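Local coordinates for DinB-like domain-containing protein (Enterococcus faecalis, PDB 3CEX) that is of unknown function but belongs to the DinB superfamily of helical-bundle proteins, at residues A17-M28 with A155-R166. Numbering follows the deposited sequence.
Sequences AHERFEETLAQM and AVMHSGQAVYTR. With ACY (acetic acid), chain C.
Ser159 meets helix 17-25 with backbone and side chain. Its CA lies over one face of the Phe21 ring, offset toward the rim, in a CH-pi contact 3.9 Å from the ring centroid, while Ala162 CB packs 3.8 Å from Phe21 CE1. The Ser159 hydroxyl sits between its own backbone N and carbonyl carbon (chi1 75°), where it donates to Val156 O at 2.6 Å and accepts a nearly straight bond from Arg20 NH1 at 3.2 Å, in the guanidinium plane. Arg20 reaches it by bending at chi3, its CD passing 3.9 Å from Val163 CG2. The other terminal nitrogen, NH2, forms a salt bridge with Asp153 of the second subunit, tying the helix pair to the dimer partner.

Arg166 closes one end of the contact. Its NH2 gives a less straight bond to Thr24 OG1 (3.2 Å), the oxygen standing out of the guanidinium plane. NH1 and NH2 also bind the two oxygens of an acetate, probably from the crystallisation liquor and shared with Arg167, and NH1 forms a salt bridge with the C-terminal carboxylate of Lys172. The Gln27 amide lies over one guanidinium face, the planes 31° apart, and is fixed by a bond from NE2 to Glu23 O. Met28 SE packs 4.0 Å from Arg166 CG.

Segments 17-25 and 155-166, parts of the first and last long helices, 8-25 and 144-170, run nearly parallel, their axes 8.8 Å apart at closest approach and 20° from parallel. Phe21 also reaches Met48 of helix 44-62 and Leu111 of helix 104-124, which complete the four-helix bundle of the DinB fold.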
loop_
_atom_site.group_PDB
_atom_site.type_symbol
_atom_site.label_atom_id
_atom_site.label_comp_id
_atom_site.label_asym_id
_atom_site.label_seq_id
_atom_site.Cartn_x
_atom_site.Cartn_y
_atom_site.Cartn_z
ATOM N N ALA A 17 -0.038 2.656 7.219
ATOM C CA ALA A 17 1.197 1.893 6.913
ATOM C C ALA A 17 2.021 1.684 8.203
ATOM O O ALA A 17 2.464 0.561 8.530
ATOM C CB ALA A 17 2.042 2.608 5.877
ATOM N N HIS A 18 2.184 2.769 8.950
ATOM C CA HIS A 18 2.963 2.759 10.179
ATOM C C HIS A 18 2.401 1.746 11.170
ATOM O O HIS A 18 3.133 0.892 11.704
ATOM C CB HIS A 18 2.947 4.177 10.765
ATOM C CG HIS A 18 3.905 4.397 11.894
ATOM N ND1 HIS A 18 3.912 5.562 12.628
ATOM C CD2 HIS A 18 4.897 3.626 12.400
ATOM C CE1 HIS A 18 4.860 5.492 13.552
ATOM N NE2 HIS A 18 5.478 4.332 13.430
ATOM N N GLU A 19 1.099 1.845 11.414
ATOM C CA GLU A 19 0.363 0.908 12.281
ATOM C C GLU A 19 0.473 -0.552 11.816
ATOM O O GLU A 19 0.664 -1.474 12.629
ATOM C CB GLU A 19 -1.131 1.355 12.393
ATOM C CG GLU A 19 -1.237 2.701 13.108
ATOM C CD GLU A 19 -2.569 3.497 12.952
ATOM O OE1 GLU A 19 -3.444 3.158 12.102
ATOM O OE2 GLU A 19 -2.740 4.498 13.734
ATOM N N ARG A 20 0.369 -0.784 10.515
ATOM C CA ARG A 20 0.484 -2.154 10.007
ATOM C C ARG A 20 1.878 -2.771 10.255
ATOM O O ARG A 20 1.976 -3.900 10.658
ATOM C CB ARG A 20 0.166 -2.191 8.521
ATOM C CG ARG A 20 0.270 -3.569 7.853
ATOM C CD ARG A 20 -0.304 -3.556 6.455
ATOM N NE ARG A 20 -1.732 -3.263 6.486
ATOM C CZ ARG A 20 -2.312 -2.156 6.007
ATOM N NH1 ARG A 20 -1.618 -1.210 5.400
ATOM N NH2 ARG A 20 -3.605 -2.027 6.100
ATOM N N PHE A 21 2.941 -2.016 9.998
ATOM C CA PHE A 21 4.295 -2.485 10.278
ATOM C C PHE A 21 4.453 -2.836 11.788
ATOM O O PHE A 21 5.004 -3.885 12.132
ATOM C CB PHE A 21 5.311 -1.409 9.890
ATOM C CG PHE A 21 5.780 -1.460 8.459
ATOM C CD1 PHE A 21 6.507 -2.535 7.994
ATOM C CD2 PHE A 21 5.597 -0.390 7.616
ATOM C CE1 PHE A 21 6.961 -2.580 6.670
ATOM C CE2 PHE A 21 6.055 -0.444 6.333
ATOM C CZ PHE A 21 6.745 -1.558 5.873
ATOM N N GLU A 22 3.987 -1.958 12.675
ATOM C CA GLU A 22 4.063 -2.238 14.104
ATOM C C GLU A 22 3.251 -3.487 14.540
ATOM O O GLU A 22 3.734 -4.261 15.350
ATOM C CB GLU A 22 3.654 -1.009 14.929
ATOM C CG GLU A 22 4.633 0.166 14.899
ATOM C CD GLU A 22 6.117 -0.172 15.247
ATOM O OE1 GLU A 22 6.393 -0.977 16.158
ATOM O OE2 GLU A 22 7.008 0.394 14.581
ATOM N N GLU A 23 2.045 -3.691 14.015
ATOM C CA GLU A 23 1.236 -4.864 14.359
ATOM C C GLU A 23 1.899 -6.150 13.880
ATOM O O GLU A 23 1.804 -7.178 14.534
ATOM C CB GLU A 23 -0.164 -4.811 13.729
ATOM C CG GLU A 23 -1.024 -3.683 14.202
ATOM C CD GLU A 23 -2.316 -3.462 13.378
ATOM O OE1 GLU A 23 -2.412 -3.906 12.192
ATOM O OE2 GLU A 23 -3.236 -2.823 13.937
ATOM N N THR A 24 2.531 -6.103 12.715
ATOM C CA THR A 24 3.254 -7.251 12.191
ATOM C C THR A 24 4.500 -7.585 13.035
ATOM O O THR A 24 4.672 -8.722 13.466
ATOM C CB THR A 24 3.575 -7.041 10.671
ATOM O OG1 THR A 24 2.443 -7.451 9.913
ATOM C CG2 THR A 24 4.767 -7.829 10.213
ATOM N N LEU A 25 5.338 -6.580 13.287
ATOM C CA LEU A 25 6.537 -6.740 14.096
ATOM C C LEU A 25 6.256 -7.280 15.501
ATOM O O LEU A 25 7.009 -8.084 15.988
ATOM C CB LEU A 25 7.290 -5.412 14.212
ATOM C CG LEU A 25 8.714 -5.490 14.734
ATOM C CD1 LEU A 25 9.627 -6.315 13.796
ATOM C CD2 LEU A 25 9.234 -4.041 14.900
ATOM N N ALA A 26 5.171 -6.827 16.117
ATOM C CA ALA A 26 4.749 -7.292 17.431
ATOM C C ALA A 26 4.520 -8.809 17.474
ATOM O O ALA A 26 4.559 -9.383 18.549
ATOM C CB ALA A 26 3.459 -6.538 17.937
ATOM N N GLN A 27 4.268 -9.462 16.335
ATOM C CA GLN A 27 4.040 -10.917 16.348
ATOM C C GLN A 27 5.316 -11.713 16.202
ATOM O O GLN A 27 5.261 -12.939 16.247
ATOM C CB GLN A 27 3.047 -11.333 15.262
ATOM C CG GLN A 27 1.679 -10.669 15.439
ATOM C CD GLN A 27 0.752 -10.968 14.291
ATOM O OE1 GLN A 27 0.393 -12.143 14.045
ATOM N NE2 GLN A 27 0.353 -9.914 13.564
HETATM N N MSE A 28 6.463 -11.055 16.047
HETATM C CA MSE A 28 7.682 -11.770 15.691
HETATM C C MSE A 28 8.780 -11.590 16.720
HETATM O O MSE A 28 8.853 -10.564 17.360
HETATM C CB MSE A 28 8.202 -11.260 14.333
HETATM C CG MSE A 28 7.118 -11.306 13.290
HETATM SE SE MSE A 28 7.608 -10.541 11.574
HETATM C CE MSE A 28 8.397 -12.135 10.674
ATOM N N ALA A 155 5.559 3.340 1.097
ATOM C CA ALA A 155 5.381 2.931 2.481
ATOM C C ALA A 155 4.184 2.000 2.611
ATOM O O ALA A 155 4.309 0.926 3.244
ATOM C CB ALA A 155 5.254 4.131 3.446
ATOM N N VAL A 156 3.041 2.378 2.028
ATOM C CA VAL A 156 1.831 1.572 2.210
ATOM C C VAL A 156 2.011 0.213 1.549
ATOM O O VAL A 156 1.709 -0.829 2.127
ATOM C CB VAL A 156 0.563 2.296 1.741
ATOM C CG1 VAL A 156 -0.691 1.413 1.869
ATOM C CG2 VAL A 156 0.360 3.592 2.550
HETATM N N MSE A 157 2.501 0.214 0.322
HETATM C CA MSE A 157 2.662 -1.035 -0.394
HETATM C C MSE A 157 3.657 -2.003 0.314
HETATM O O MSE A 157 3.434 -3.215 0.367
HETATM C CB MSE A 157 3.107 -0.682 -1.818
HETATM C CG MSE A 157 3.580 -1.785 -2.552
HETATM SE SE MSE A 157 5.535 -2.116 -2.480
HETATM C CE MSE A 157 5.441 -2.542 -4.349
ATOM N N HIS A 158 4.759 -1.473 0.831
ATOM C CA HIS A 158 5.680 -2.292 1.637
ATOM C C HIS A 158 5.088 -2.855 2.920
ATOM O O HIS A 158 5.453 -3.954 3.320
ATOM C CB HIS A 158 7.026 -1.564 1.909
ATOM C CG HIS A 158 7.906 -1.533 0.702
ATOM N ND1 HIS A 158 8.184 -0.369 0.021
ATOM C CD2 HIS A 158 8.442 -2.537 -0.037
ATOM C CE1 HIS A 158 8.934 -0.652 -1.039
ATOM N NE2 HIS A 158 9.096 -1.961 -1.105
ATOM N N SER A 159 4.156 -2.132 3.522
ATOM C CA SER A 159 3.470 -2.616 4.743
ATOM C C SER A 159 2.620 -3.855 4.414
ATOM O O SER A 159 2.597 -4.821 5.177
ATOM C CB SER A 159 2.677 -1.474 5.415
ATOM O OG SER A 159 1.477 -1.152 4.729
ATOM N N GLY A 160 2.005 -3.879 3.221
ATOM C CA GLY A 160 1.313 -5.055 2.736
ATOM C C GLY A 160 2.244 -6.216 2.521
ATOM O O GLY A 160 1.927 -7.351 2.894
ATOM N N GLN A 161 3.399 -5.946 1.912
ATOM C CA GLN A 161 4.384 -7.033 1.705
ATOM C C GLN A 161 4.855 -7.608 3.031
ATOM O O GLN A 161 5.093 -8.802 3.152
ATOM C CB GLN A 161 5.565 -6.514 0.842
ATOM C CG GLN A 161 5.176 -6.266 -0.600
ATOM C CD GLN A 161 6.270 -5.614 -1.451
ATOM O OE1 GLN A 161 7.285 -5.162 -0.919
ATOM N NE2 GLN A 161 6.073 -5.603 -2.784
ATOM N N ALA A 162 5.008 -6.767 4.044
ATOM C CA ALA A 162 5.457 -7.249 5.383
ATOM C C ALA A 162 4.518 -8.277 5.986
ATOM O O ALA A 162 4.964 -9.220 6.633
ATOM C CB ALA A 162 5.640 -6.079 6.350
ATOM N N VAL A 163 3.219 -8.101 5.770
ATOM C CA VAL A 163 2.222 -9.093 6.203
ATOM C C VAL A 163 2.459 -10.458 5.575
ATOM O O VAL A 163 2.401 -11.485 6.253
ATOM C CB VAL A 163 0.824 -8.620 5.849
ATOM C CG1 VAL A 163 -0.193 -9.720 6.098
ATOM C CG2 VAL A 163 0.482 -7.335 6.639
ATOM N N TYR A 164 2.747 -10.458 4.275
ATOM C CA TYR A 164 3.038 -11.687 3.532
ATOM C C TYR A 164 4.325 -12.367 3.993
ATOM O O TYR A 164 4.346 -13.571 4.188
ATOM C CB TYR A 164 2.973 -11.403 2.003
ATOM C CG TYR A 164 1.589 -11.629 1.400
ATOM C CD1 TYR A 164 0.439 -11.566 2.172
ATOM C CD2 TYR A 164 1.428 -11.917 0.062
ATOM C CE1 TYR A 164 -0.828 -11.815 1.634
ATOM C CE2 TYR A 164 0.181 -12.172 -0.468
ATOM C CZ TYR A 164 -0.947 -12.109 0.332
ATOM O OH TYR A 164 -2.207 -12.355 -0.191
ATOM N N THR A 165 5.404 -11.612 4.140
ATOM C CA THR A 165 6.633 -12.190 4.658
ATOM C C THR A 165 6.399 -12.814 6.039
ATOM O O THR A 165 6.905 -13.891 6.343
ATOM C CB THR A 165 7.710 -11.131 4.817
ATOM O OG1 THR A 165 8.108 -10.667 3.527
ATOM C CG2 THR A 165 8.937 -11.731 5.551
ATOM N N ARG A 166 5.661 -12.118 6.894
ATOM C CA ARG A 166 5.314 -12.640 8.223
ATOM C C ARG A 166 4.614 -13.980 8.105
ATOM O O ARG A 166 4.986 -14.946 8.790
ATOM C CB ARG A 166 4.416 -11.653 8.986
ATOM C CG ARG A 166 4.087 -12.040 10.447
ATOM C CD ARG A 166 2.789 -11.383 10.924
ATOM N NE ARG A 166 1.586 -11.961 10.330
ATOM C CZ ARG A 166 0.510 -11.274 9.918
ATOM N NH1 ARG A 166 -0.523 -11.931 9.410
ATOM N NH2 ARG A 166 0.451 -9.947 9.999
HETATM C C ACY C . -3.235 -9.424 8.738
HETATM O O ACY C . -2.452 -8.640 9.357
HETATM O OXT ACY C . -3.016 -10.660 8.604
HETATM C CH3 ACY C . -4.512 -8.873 8.123
#